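Local coordinates for ESAT-6/WXG100 secretion system protein (Streptococcus gallolyticus, PDB 7JQE), which is the extracellular part of EsaA, a membrane subunit of the bacterial type VIIb secretion system, and probably serves the export of protein toxins, at residues 150-155 with 483-488; 198-203 with 236-241; 218-223 with 396-401; 337-342 with 373-378. All blocks are in the same frame, centred on the assembly; numbering follows the deposited sequence.

Contact 1: 150-155 with 483-488; sequences TNQEER and IIELQS
R155 lies against I484 with its aliphatic stem and one end of its guanidinium group, the two side chains running past each other in opposite directions. The CD of R155 rests 3.7 Å from CD1 of I484, and farther out CG2 of I484 comes to 3.3 Å from NH1 of R155, meeting the guanidinium group obliquely. CG of E485 sits at the edge of the same group, near its plane. The arginine reaches this place by leaving its helix with CG anti to the backbone N (chi1 -171°) and then bending at chi2 and chi3. The carboxylate of E485 stays beyond salt-bridge range, OE2 being 4.2 Å from R155 NH2, though the opposite charge probably still favours the pairing. These residues join the first turn of helix 152-164 to helix 462-491 within the helical bundle that also contains helix 102-135. N151 caps the shorter helix: its OD1 accepts from E154 N at 2.9 Å, the donor standing above the carbonyl plane. Behind the contact, R155 NE makes a weak hydrogen bond to T149 O, which probably helps to set the guanidinium, and Y146 packs on the arginine. L119 of the second subunit packs on E485.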
loop_
_atom_site.group_PDB
_atom_site.type_symbol
_atom_site.label_atom_id
_atom_site.label_comp_id
_atom_site.label_asym_id
_atom_site.label_seq_id
_atom_site.Cartn_x
_atom_site.Cartn_y
_atom_site.Cartn_z
ATOM N N THR A 150 -56.345 28.364 27.814
ATOM C CA THR A 150 -56.056 29.792 27.906
ATOM C C THR A 150 -54.619 30.058 28.345
ATOM O O THR A 150 -53.988 31.005 27.864
ATOM C CB THR A 150 -57.035 30.474 28.865
ATOM O OG1 THR A 150 -56.629 30.237 30.219
ATOM C CG2 THR A 150 -58.438 29.928 28.662
ATOM N N ASN A 151 -54.089 29.253 29.264
ATOM C CA ASN A 151 -52.698 29.417 29.664
ATOM C C ASN A 151 -51.787 29.216 28.458
ATOM O O ASN A 151 -51.836 28.178 27.790
ATOM C CB ASN A 151 -52.344 28.433 30.780
ATOM C CG ASN A 151 -50.947 28.660 31.337
ATOM O OD1 ASN A 151 -49.970 28.762 30.592
ATOM N ND2 ASN A 151 -50.851 28.748 32.659
ATOM N N GLN A 152 -50.956 30.222 28.180
ATOM C CA GLN A 152 -50.159 30.211 26.959
ATOM C C GLN A 152 -49.010 29.214 27.037
ATOM O O GLN A 152 -48.761 28.481 26.076
ATOM C CB GLN A 152 -49.629 31.613 26.667
ATOM C CG GLN A 152 -48.805 31.706 25.402
ATOM C CD GLN A 152 -48.510 33.137 25.008
ATOM O OE1 GLN A 152 -49.311 34.039 25.252
ATOM N NE2 GLN A 152 -47.348 33.356 24.402
ATOM N N GLU A 153 -48.293 29.173 28.162
ATOM C CA GLU A 153 -47.238 28.177 28.303
ATOM C C GLU A 153 -47.820 26.770 28.356
ATOM O O GLU A 153 -47.225 25.826 27.823
ATOM C CB GLU A 153 -46.395 28.466 29.545
ATOM C CG GLU A 153 -45.482 29.682 29.413
ATOM C CD GLU A 153 -44.437 29.528 28.316
ATOM O OE1 GLU A 153 -44.406 28.470 27.648
ATOM O OE2 GLU A 153 -43.640 30.472 28.120
ATOM N N GLU A 154 -48.981 26.609 28.995
ATOM C CA GLU A 154 -49.651 25.315 28.974
ATOM C C GLU A 154 -50.031 24.917 27.555
ATOM O O GLU A 154 -50.057 23.725 27.228
ATOM C CB GLU A 154 -50.885 25.350 29.876
ATOM C CG GLU A 154 -51.595 24.015 30.020
ATOM C CD GLU A 154 -52.820 24.099 30.915
ATOM O OE1 GLU A 154 -53.107 25.197 31.442
ATOM O OE2 GLU A 154 -53.496 23.064 31.091
ATOM N N ARG A 155 -50.317 25.901 26.697
ATOM C CA ARG A 155 -50.662 25.614 25.309
ATOM C C ARG A 155 -49.430 25.198 24.512
ATOM O O ARG A 155 -49.461 24.210 23.769
ATOM C CB ARG A 155 -51.336 26.840 24.691
ATOM C CG ARG A 155 -51.940 26.623 23.315
ATOM C CD ARG A 155 -53.153 27.532 23.122
ATOM N NE ARG A 155 -53.061 28.728 23.956
ATOM C CZ ARG A 155 -52.577 29.896 23.547
ATOM N NH1 ARG A 155 -52.144 30.038 22.302
ATOM N NH2 ARG A 155 -52.527 30.925 24.382
ATOM N N ILE A 483 -50.722 31.584 15.557
ATOM C CA ILE A 483 -51.968 31.438 14.807
ATOM C C ILE A 483 -53.159 31.388 15.757
ATOM O O ILE A 483 -54.205 31.996 15.502
ATOM C CB ILE A 483 -51.908 30.188 13.912
ATOM C CG1 ILE A 483 -50.731 30.287 12.937
ATOM C CG2 ILE A 483 -53.218 30.004 13.167
ATOM C CD1 ILE A 483 -50.577 29.084 12.042
ATOM N N ILE A 484 -53.021 30.656 16.864
ATOM C CA ILE A 484 -54.110 30.552 17.830
ATOM C C ILE A 484 -54.455 31.928 18.384
ATOM O O ILE A 484 -55.631 32.300 18.486
ATOM C CB ILE A 484 -53.736 29.567 18.950
ATOM C CG1 ILE A 484 -53.744 28.131 18.420
ATOM C CG2 ILE A 484 -54.672 29.718 20.136
ATOM C CD1 ILE A 484 -53.317 27.093 19.441
ATOM N N GLU A 485 -53.434 32.709 18.742
ATOM C CA GLU A 485 -53.693 34.035 19.291
ATOM C C GLU A 485 -54.294 34.966 18.244
ATOM O O GLU A 485 -55.186 35.764 18.556
ATOM C CB GLU A 485 -52.410 34.623 19.876
ATOM C CG GLU A 485 -52.077 34.088 21.257
ATOM C CD GLU A 485 -50.739 34.582 21.773
ATOM O OE1 GLU A 485 -50.022 35.270 21.014
ATOM O OE2 GLU A 485 -50.403 34.281 22.937
ATOM N N LEU A 486 -53.829 34.876 16.995
ATOM C CA LEU A 486 -54.397 35.720 15.948
ATOM C C LEU A 486 -55.860 35.375 15.697
ATOM O O LEU A 486 -56.700 36.271 15.555
ATOM C CB LEU A 486 -53.581 35.593 14.661
ATOM C CG LEU A 486 -54.022 36.476 13.490
ATOM C CD1 LEU A 486 -54.146 37.930 13.914
ATOM C CD2 LEU A 486 -53.048 36.344 12.330
ATOM N N GLN A 487 -56.190 34.082 15.644
ATOM C CA GLN A 487 -57.590 33.691 15.497
ATOM C C GLN A 487 -58.419 34.154 16.686
ATOM O O GLN A 487 -59.569 34.579 16.521
ATOM C CB GLN A 487 -57.706 32.177 15.327
ATOM C CG GLN A 487 -57.999 31.741 13.904
ATOM C CD GLN A 487 -59.426 32.025 13.489
ATOM O OE1 GLN A 487 -60.354 31.342 13.919
ATOM N NE2 GLN A 487 -59.612 33.039 12.650
ATOM N N SER A 488 -57.855 34.075 17.893
ATOM C CA SER A 488 -58.595 34.461 19.090
ATOM C C SER A 488 -58.997 35.931 19.036
ATOM O O SER A 488 -60.152 36.280 19.307
ATOM C CB SER A 488 -57.757 34.171 20.336
ATOM O OG SER A 488 -58.482 34.455 21.521
#

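Contact 2: 198-203 with 236-241; sequences SLMGSV and ALLGKY
M200, a selenomethionine in the last turn of helix 191-200, reaches across to L238 and Y241 of helix 225-244, and its approach to the tyrosine ring is a Met-aromatic contact between two helices of the central helical region. SE of M200 is 5.0 Å from the centroid of the Y241 ring and 57° off its normal, so the selenium meets the ring obliquely, with CD2 its closest atom at 3.9 Å. Beyond the selenium the chain turns at chi3 (53°), which swings the methyl away from the ring and onto the backbone of helix 225-244. There CE of M200 lies 3.3 Å from the carbonyl O of L238, and the same methyl touches CB of L238. This is the tight part of the contact, formed by buried side chains and closed by V205 and V247, which also pack on M200.

The packing is looser at V203, the last residue of a type I turn that begins at M200 and is closed by a 3.1 Å bond from V203 N to M200 O. On the more open side, S202 turns to helix 396-427 instead: its OG is hydrogen-bonded to NZ of K415 and its O to NE2 of Q412. K240 is exposed, and its NZ makes a weak hydrogen bond to I438 O. The turn brings V203 back toward the helix, where its CG1 stands 4.4 Å from CD1 of L238.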
loop_
_atom_site.group_PDB
_atom_site.type_symbol
_atom_site.label_atom_id
_atom_site.label_comp_id
_atom_site.label_asym_id
_atom_site.label_seq_id
_atom_site.Cartn_x
_atom_site.Cartn_y
_atom_site.Cartn_z
ATOM N N SER A 198 1.987 4.617 -12.804
ATOM C CA SER A 198 3.415 4.809 -13.018
ATOM C C SER A 198 4.187 3.551 -12.643
ATOM O O SER A 198 5.005 3.051 -13.423
ATOM C CB SER A 198 3.906 6.008 -12.211
ATOM O OG SER A 198 5.314 6.123 -12.276
ATOM N N LEU A 199 3.925 3.019 -11.447
ATOM C CA LEU A 199 4.559 1.776 -11.023
ATOM C C LEU A 199 4.275 0.645 -12.005
ATOM O O LEU A 199 5.178 -0.110 -12.383
ATOM C CB LEU A 199 4.075 1.399 -9.623
ATOM C CG LEU A 199 4.739 2.100 -8.440
ATOM C CD1 LEU A 199 3.965 1.811 -7.166
ATOM C CD2 LEU A 199 6.183 1.638 -8.305
HETATM N N MSE A 200 3.022 0.508 -12.422
HETATM C CA MSE A 200 2.618 -0.619 -13.256
HETATM C C MSE A 200 3.142 -0.506 -14.682
HETATM O O MSE A 200 3.118 -1.483 -15.430
HETATM C CB MSE A 200 1.093 -0.751 -13.269
HETATM C CG MSE A 200 0.504 -1.089 -11.901
HETATM SE SE MSE A 200 -1.414 -1.463 -11.898
HETATM C CE MSE A 200 -1.497 -2.836 -13.280
ATOM N N GLY A 201 3.622 0.683 -15.055
ATOM C CA GLY A 201 4.110 0.882 -16.411
ATOM C C GLY A 201 5.301 0.010 -16.762
ATOM O O GLY A 201 5.555 -0.256 -17.940
ATOM N N SER A 202 6.050 -0.444 -15.757
ATOM C CA SER A 202 7.216 -1.293 -15.973
ATOM C C SER A 202 7.036 -2.667 -15.335
ATOM O O SER A 202 8.014 -3.339 -15.001
ATOM C CB SER A 202 8.478 -0.617 -15.441
ATOM O OG SER A 202 8.429 -0.497 -14.034
ATOM N N VAL A 203 5.791 -3.102 -15.173
ATOM C CA VAL A 203 5.478 -4.391 -14.572
ATOM C C VAL A 203 4.669 -5.220 -15.559
ATOM O O VAL A 203 3.873 -4.691 -16.340
ATOM C CB VAL A 203 4.713 -4.215 -13.242
ATOM C CG1 VAL A 203 4.186 -5.549 -12.752
ATOM C CG2 VAL A 203 5.612 -3.571 -12.205
ATOM N N ALA A 236 -2.774 -11.296 -9.824
ATOM C CA ALA A 236 -4.176 -11.352 -10.224
ATOM C C ALA A 236 -4.873 -10.030 -9.933
ATOM O O ALA A 236 -5.684 -9.558 -10.740
ATOM C CB ALA A 236 -4.883 -12.506 -9.514
ATOM N N LEU A 237 -4.548 -9.410 -8.795
ATOM C CA LEU A 237 -5.167 -8.141 -8.427
ATOM C C LEU A 237 -4.723 -7.020 -9.358
ATOM O O LEU A 237 -5.549 -6.214 -9.807
ATOM C CB LEU A 237 -4.836 -7.802 -6.973
ATOM C CG LEU A 237 -5.265 -6.426 -6.455
ATOM C CD1 LEU A 237 -6.767 -6.231 -6.598
ATOM C CD2 LEU A 237 -4.829 -6.226 -5.004
ATOM N N LEU A 238 -3.422 -6.950 -9.661
ATOM C CA LEU A 238 -2.949 -5.956 -10.619
ATOM C C LEU A 238 -3.655 -6.106 -11.958
ATOM O O LEU A 238 -3.851 -5.117 -12.674
ATOM C CB LEU A 238 -1.438 -6.071 -10.804
ATOM C CG LEU A 238 -0.589 -5.890 -9.545
ATOM C CD1 LEU A 238 0.881 -6.153 -9.852
ATOM C CD2 LEU A 238 -0.775 -4.499 -8.995
ATOM N N GLY A 239 -4.037 -7.331 -12.317
ATOM C CA GLY A 239 -4.805 -7.522 -13.535
ATOM C C GLY A 239 -6.185 -6.905 -13.443
ATOM O O GLY A 239 -6.650 -6.260 -14.387
ATOM N N LYS A 240 -6.860 -7.089 -12.303
ATOM C CA LYS A 240 -8.174 -6.483 -12.115
ATOM C C LYS A 240 -8.101 -4.971 -12.262
ATOM O O LYS A 240 -8.941 -4.359 -12.937
ATOM C CB LYS A 240 -8.738 -6.853 -10.743
ATOM C CG LYS A 240 -9.608 -8.094 -10.723
ATOM C CD LYS A 240 -10.225 -8.287 -9.346
ATOM C CE LYS A 240 -11.093 -9.534 -9.293
ATOM N NZ LYS A 240 -11.351 -9.977 -7.893
ATOM N N TYR A 241 -7.095 -4.352 -11.646
ATOM C CA TYR A 241 -6.948 -2.905 -11.729
ATOM C C TYR A 241 -6.638 -2.464 -13.156
ATOM O O TYR A 241 -7.241 -1.511 -13.664
ATOM C CB TYR A 241 -5.854 -2.451 -10.770
ATOM C CG TYR A 241 -5.815 -0.963 -10.544
ATOM C CD1 TYR A 241 -6.530 -0.378 -9.500
ATOM C CD2 TYR A 241 -5.055 -0.141 -11.361
ATOM C CE1 TYR A 241 -6.488 0.987 -9.280
ATOM C CE2 TYR A 241 -5.009 1.224 -11.149
ATOM C CZ TYR A 241 -5.729 1.783 -10.109
ATOM O OH TYR A 241 -5.680 3.143 -9.904
#

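Contact 3: 218-223 with 396-401; sequences EEMGAM and ADDVSL. With EDO (1,2-ethanediol), chain C.
M220 and D398 mark the closest backbone approach, their CA atoms 8.2 Å apart, where helix 211-219 ends in a Schellman motif with G221 at positive phi (70°) and faces the first turns of helix 396-427. Selenomethionine M220 carries the crossing. Its CG lies anti to the carbonyl carbon, and a bend at chi3 (66°) brings the terminal methyl among three side chains of the other helix. CE of M220 is 3.2 Å from OD1 of D398, the two side chains sliding past each other in opposite directions. The same methyl lies 4.1 Å from CD2 of L401, the apolar partner, and at a similar distance from CG of D397.

The other side of the contact is acidic. OD1 of D397 accepts from D398 N at 2.6 Å, met on the anti side and 35° out of the carboxylate plane. A 1,2-ethanediol molecule, probably from the crystallisation liquor, sits beside both aspartates, its O1 2.6 Å from OD1 of D397 and its O2 in a weak hydrogen bond to OD1 of D398. K216, salt-bridged to E219 and in a long, weak ion pair with D397, probably offsets some of the negative charge.

On the buried side L401 packs on L217 of helix 211-219 and on F257, while M223 lies among F214, V228 of helix 225-244 and L413. V402 of the second subunit packs on M220 and D398, so the contact also borders the dimer interface.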
loop_
_atom_site.group_PDB
_atom_site.type_symbol
_atom_site.label_atom_id
_atom_site.label_comp_id
_atom_site.label_asym_id
_atom_site.label_seq_id
_atom_site.Cartn_x
_atom_site.Cartn_y
_atom_site.Cartn_z
ATOM N N GLU A 218 11.861 -22.231 -7.196
ATOM C CA GLU A 218 11.361 -23.184 -6.216
ATOM C C GLU A 218 12.163 -24.478 -6.228
ATOM O O GLU A 218 12.275 -25.142 -5.191
ATOM C CB GLU A 218 9.881 -23.460 -6.482
ATOM C CG GLU A 218 9.097 -23.940 -5.280
ATOM C CD GLU A 218 7.602 -23.869 -5.507
ATOM O OE1 GLU A 218 7.174 -23.109 -6.401
ATOM O OE2 GLU A 218 6.856 -24.572 -4.794
ATOM N N GLU A 219 12.726 -24.849 -7.383
ATOM C CA GLU A 219 13.590 -26.022 -7.438
ATOM C C GLU A 219 14.901 -25.783 -6.705
ATOM O O GLU A 219 15.445 -26.713 -6.099
ATOM C CB GLU A 219 13.862 -26.416 -8.892
ATOM C CG GLU A 219 14.853 -27.576 -9.055
ATOM C CD GLU A 219 16.265 -27.120 -9.413
ATOM O OE1 GLU A 219 16.412 -26.290 -10.338
ATOM O OE2 GLU A 219 17.232 -27.595 -8.772
HETATM N N MSE A 220 15.414 -24.556 -6.739
HETATM C CA MSE A 220 16.702 -24.233 -6.130
HETATM C C MSE A 220 16.574 -23.889 -4.646
HETATM O O MSE A 220 17.554 -23.507 -4.010
HETATM C CB MSE A 220 17.357 -23.065 -6.870
HETATM C CG MSE A 220 17.307 -23.186 -8.381
HETATM SE SE MSE A 220 17.797 -21.531 -9.308
HETATM C CE MSE A 220 19.670 -21.398 -8.777
ATOM N N GLY A 221 15.366 -24.024 -4.100
ATOM C CA GLY A 221 15.129 -23.653 -2.716
ATOM C C GLY A 221 15.169 -22.166 -2.437
ATOM O O GLY A 221 15.295 -21.764 -1.278
ATOM N N ALA A 222 15.061 -21.332 -3.468
ATOM C CA ALA A 222 15.216 -19.894 -3.313
ATOM C C ALA A 222 13.906 -19.175 -3.014
ATOM O O ALA A 222 13.935 -17.983 -2.692
ATOM C CB ALA A 222 15.858 -19.298 -4.574
HETATM N N MSE A 223 12.773 -19.866 -3.101
HETATM C CA MSE A 223 11.474 -19.272 -2.818
HETATM C C MSE A 223 10.486 -20.341 -2.366
HETATM O O MSE A 223 10.398 -21.409 -2.965
HETATM C CB MSE A 223 10.940 -18.535 -4.050
HETATM C CG MSE A 223 9.628 -17.795 -3.829
HETATM SE SE MSE A 223 9.103 -16.670 -5.349
HETATM C CE MSE A 223 10.416 -15.242 -5.154
ATOM N N ALA A 396 26.281 -23.394 -12.223
ATOM C CA ALA A 396 26.143 -22.434 -13.314
ATOM C C ALA A 396 24.908 -21.562 -13.126
ATOM O O ALA A 396 24.973 -20.336 -13.266
ATOM C CB ALA A 396 26.080 -23.165 -14.652
ATOM N N ASP A 397 23.766 -22.182 -12.821
ATOM C CA ASP A 397 22.541 -21.418 -12.638
ATOM C C ASP A 397 22.617 -20.558 -11.381
ATOM O O ASP A 397 22.222 -19.386 -11.401
ATOM C CB ASP A 397 21.339 -22.364 -12.600
ATOM C CG ASP A 397 21.544 -23.540 -11.664
ATOM O OD1 ASP A 397 22.586 -23.585 -10.975
ATOM O OD2 ASP A 397 20.656 -24.419 -11.616
ATOM N N ASP A 398 23.139 -21.117 -10.287
ATOM C CA ASP A 398 23.335 -20.338 -9.069
ATOM C C ASP A 398 24.153 -19.080 -9.347
ATOM O O ASP A 398 23.769 -17.974 -8.950
ATOM C CB ASP A 398 24.014 -21.204 -8.003
ATOM C CG ASP A 398 23.053 -22.185 -7.335
ATOM O OD1 ASP A 398 22.345 -22.930 -8.045
ATOM O OD2 ASP A 398 23.015 -22.219 -6.089
ATOM N N VAL A 399 25.285 -19.232 -10.040
ATOM C CA VAL A 399 26.169 -18.096 -10.293
ATOM C C VAL A 399 25.487 -17.070 -11.188
ATOM O O VAL A 399 25.653 -15.857 -11.005
ATOM C CB VAL A 399 27.499 -18.583 -10.901
ATOM C CG1 VAL A 399 28.176 -17.466 -11.689
ATOM C CG2 VAL A 399 28.428 -19.086 -9.806
ATOM N N SER A 400 24.718 -17.534 -12.173
ATOM C CA SER A 400 24.084 -16.612 -13.107
ATOM C C SER A 400 22.912 -15.889 -12.454
ATOM O O SER A 400 22.742 -14.678 -12.634
ATOM C CB SER A 400 23.630 -17.366 -14.355
ATOM O OG SER A 400 23.042 -16.480 -15.292
ATOM N N LEU A 401 22.089 -16.620 -11.699
ATOM C CA LEU A 401 21.004 -15.993 -10.952
ATOM C C LEU A 401 21.511 -14.805 -10.148
ATOM O O LEU A 401 20.960 -13.701 -10.227
ATOM C CB LEU A 401 20.347 -17.017 -10.027
ATOM C CG LEU A 401 19.433 -16.419 -8.961
ATOM C CD1 LEU A 401 18.402 -15.533 -9.630
ATOM C CD2 LEU A 401 18.763 -17.504 -8.113
HETATM C C1 EDO C . 21.522 -26.646 -9.315
HETATM O O1 EDO C . 22.482 -25.580 -9.343
HETATM C C2 EDO C . 20.931 -26.780 -7.915
HETATM O O2 EDO C . 20.357 -25.530 -7.503
#

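Contact 4: 337-342 with 373-378; sequences GTVVFA and ITLDLN
V339 packs on I373 and L375 between the two sheets of a beta-sandwich-like domain, joining edge strand 337-341 of the three-stranded antiparallel sheet to strand 369-379 of the four-stranded one. The two strand segments run in roughly the same direction, with a signed crossing angle of -35° and axes 7.8 Å apart at closest approach, a spacing bridged by side chains.

From CB, which points toward the opposite strand, V339 forks into two methyls with different partners. CG1, anti to the backbone N (chi1 -172°), meets both methyls of L375, CD1 and CD2, each at 3.9 Å. The other branch, CG2, touches two residues: it is 3.7 Å from CG2 of I373 and also touches CD2 of L375. The leucine crosses the valine at about a right angle, whereas the isoleucine approaches it obliquely. Further hydrophobic cover comes from within the domain, with V334 and I359 packing on V339 and F363 on I373. D376 forms a salt bridge with R383 of strand 382-392. At the start of the edge strand, where G337 brings bare backbone close to the neighbouring sheet, N of G337 lies 4.1 Å from CG1 of I373.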
loop_
_atom_site.group_PDB
_atom_site.type_symbol
_atom_site.label_atom_id
_atom_site.label_comp_id
_atom_site.label_asym_id
_atom_site.label_seq_id
_atom_site.Cartn_x
_atom_site.Cartn_y
_atom_site.Cartn_z
ATOM N N GLY A 337 37.914 -45.595 -12.383
ATOM C CA GLY A 337 37.573 -45.741 -13.784
ATOM C C GLY A 337 38.291 -46.945 -14.355
ATOM O O GLY A 337 38.752 -47.811 -13.612
ATOM N N THR A 338 38.386 -46.980 -15.681
ATOM C CA THR A 338 39.086 -48.046 -16.386
ATOM C C THR A 338 40.282 -47.462 -17.123
ATOM O O THR A 338 40.151 -46.467 -17.842
ATOM C CB THR A 338 38.160 -48.775 -17.366
ATOM O OG1 THR A 338 37.615 -47.839 -18.299
ATOM C CG2 THR A 338 37.022 -49.464 -16.619
ATOM N N VAL A 339 41.444 -48.080 -16.939
ATOM C CA VAL A 339 42.679 -47.646 -17.582
ATOM C C VAL A 339 43.270 -48.848 -18.302
ATOM O O VAL A 339 43.522 -49.886 -17.680
ATOM C CB VAL A 339 43.676 -47.058 -16.573
ATOM C CG1 VAL A 339 44.859 -46.451 -17.296
ATOM C CG2 VAL A 339 42.984 -46.012 -15.713
ATOM N N VAL A 340 43.475 -48.713 -19.612
ATOM C CA VAL A 340 43.885 -49.830 -20.454
ATOM C C VAL A 340 44.675 -49.280 -21.632
ATOM O O VAL A 340 44.500 -48.125 -22.029
ATOM C CB VAL A 340 42.667 -50.652 -20.939
ATOM C CG1 VAL A 340 41.880 -51.211 -19.754
ATOM C CG2 VAL A 340 41.769 -49.799 -21.825
ATOM N N PHE A 341 45.558 -50.113 -22.184
ATOM C CA PHE A 341 46.270 -49.751 -23.403
ATOM C C PHE A 341 45.294 -49.655 -24.569
ATOM O O PHE A 341 44.405 -50.497 -24.727
ATOM C CB PHE A 341 47.368 -50.770 -23.713
ATOM C CG PHE A 341 48.521 -50.725 -22.750
ATOM C CD1 PHE A 341 49.339 -49.611 -22.685
ATOM C CD2 PHE A 341 48.787 -51.794 -21.912
ATOM C CE1 PHE A 341 50.397 -49.560 -21.800
ATOM C CE2 PHE A 341 49.844 -51.751 -21.024
ATOM C CZ PHE A 341 50.650 -50.632 -20.969
ATOM N N ALA A 342 45.476 -48.628 -25.402
ATOM C CA ALA A 342 44.437 -48.247 -26.356
ATOM C C ALA A 342 44.239 -49.297 -27.445
ATOM O O ALA A 342 43.104 -49.549 -27.868
ATOM C CB ALA A 342 44.771 -46.891 -26.976
ATOM N N ILE A 373 41.059 -40.541 -11.071
ATOM C CA ILE A 373 41.587 -41.853 -11.424
ATOM C C ILE A 373 43.016 -41.938 -10.914
ATOM O O ILE A 373 43.800 -40.997 -11.092
ATOM C CB ILE A 373 41.542 -42.086 -12.944
ATOM C CG1 ILE A 373 40.103 -42.245 -13.434
ATOM C CG2 ILE A 373 42.377 -43.300 -13.321
ATOM C CD1 ILE A 373 40.002 -42.491 -14.927
ATOM N N THR A 374 43.359 -43.060 -10.281
ATOM C CA THR A 374 44.729 -43.335 -9.866
ATOM C C THR A 374 45.136 -44.722 -10.337
ATOM O O THR A 374 44.346 -45.669 -10.273
ATOM C CB THR A 374 44.911 -43.251 -8.340
ATOM O OG1 THR A 374 44.129 -44.268 -7.701
ATOM C CG2 THR A 374 44.497 -41.888 -7.822
ATOM N N LEU A 375 46.375 -44.837 -10.804
ATOM C CA LEU A 375 46.928 -46.124 -11.198
ATOM C C LEU A 375 48.431 -46.108 -10.981
ATOM O O LEU A 375 49.024 -45.077 -10.648
ATOM C CB LEU A 375 46.619 -46.454 -12.661
ATOM C CG LEU A 375 47.255 -45.501 -13.676
ATOM C CD1 LEU A 375 47.867 -46.266 -14.836
ATOM C CD2 LEU A 375 46.214 -44.500 -14.170
ATOM N N ASP A 376 49.041 -47.273 -11.182
ATOM C CA ASP A 376 50.488 -47.427 -11.221
ATOM C C ASP A 376 50.890 -47.861 -12.624
ATOM O O ASP A 376 50.334 -48.825 -13.160
ATOM C CB ASP A 376 50.972 -48.455 -10.186
ATOM C CG ASP A 376 51.111 -47.866 -8.794
ATOM O OD1 ASP A 376 51.274 -46.631 -8.685
ATOM O OD2 ASP A 376 51.068 -48.637 -7.811
ATOM N N LEU A 377 51.835 -47.138 -13.223
ATOM C CA LEU A 377 52.440 -47.539 -14.487
ATOM C C LEU A 377 53.764 -48.232 -14.189
ATOM O O LEU A 377 54.699 -47.603 -13.681
ATOM C CB LEU A 377 52.657 -46.342 -15.413
ATOM C CG LEU A 377 53.372 -46.653 -16.736
ATOM C CD1 LEU A 377 52.520 -47.555 -17.616
ATOM C CD2 LEU A 377 53.755 -45.379 -17.481
ATOM N N ASN A 378 53.838 -49.522 -14.498
ATOM C CA ASN A 378 55.021 -50.331 -14.225
ATOM C C ASN A 378 55.797 -50.550 -15.518
ATOM O O ASN A 378 55.274 -51.144 -16.467
ATOM C CB ASN A 378 54.635 -51.673 -13.601
ATOM C CG ASN A 378 53.793 -51.511 -12.349
ATOM O OD1 ASN A 378 54.312 -51.210 -11.273
ATOM N ND2 ASN A 378 52.485 -51.713 -12.482
#

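The four contacts are spread along an elongated chain, contacts 1 and 4 lying on opposite sides of its centre with their own centres about 131 Å apart. Contacts 2 and 4 are buried and apolar, one between helices and the other between sheets, while contacts 1 and 3 are partly buried, mix charged groups with hydrophobic ones, and both touch the second subunit. Selenomethionine leads in contacts 2 and 3, meeting an aromatic ring in the first and carboxylates in the second. These two are neighbours, about 14 Å apart at their nearest atoms, and helix 211-219 links their helices in sequence. Contact 1 closes a chain loop that contains the other three.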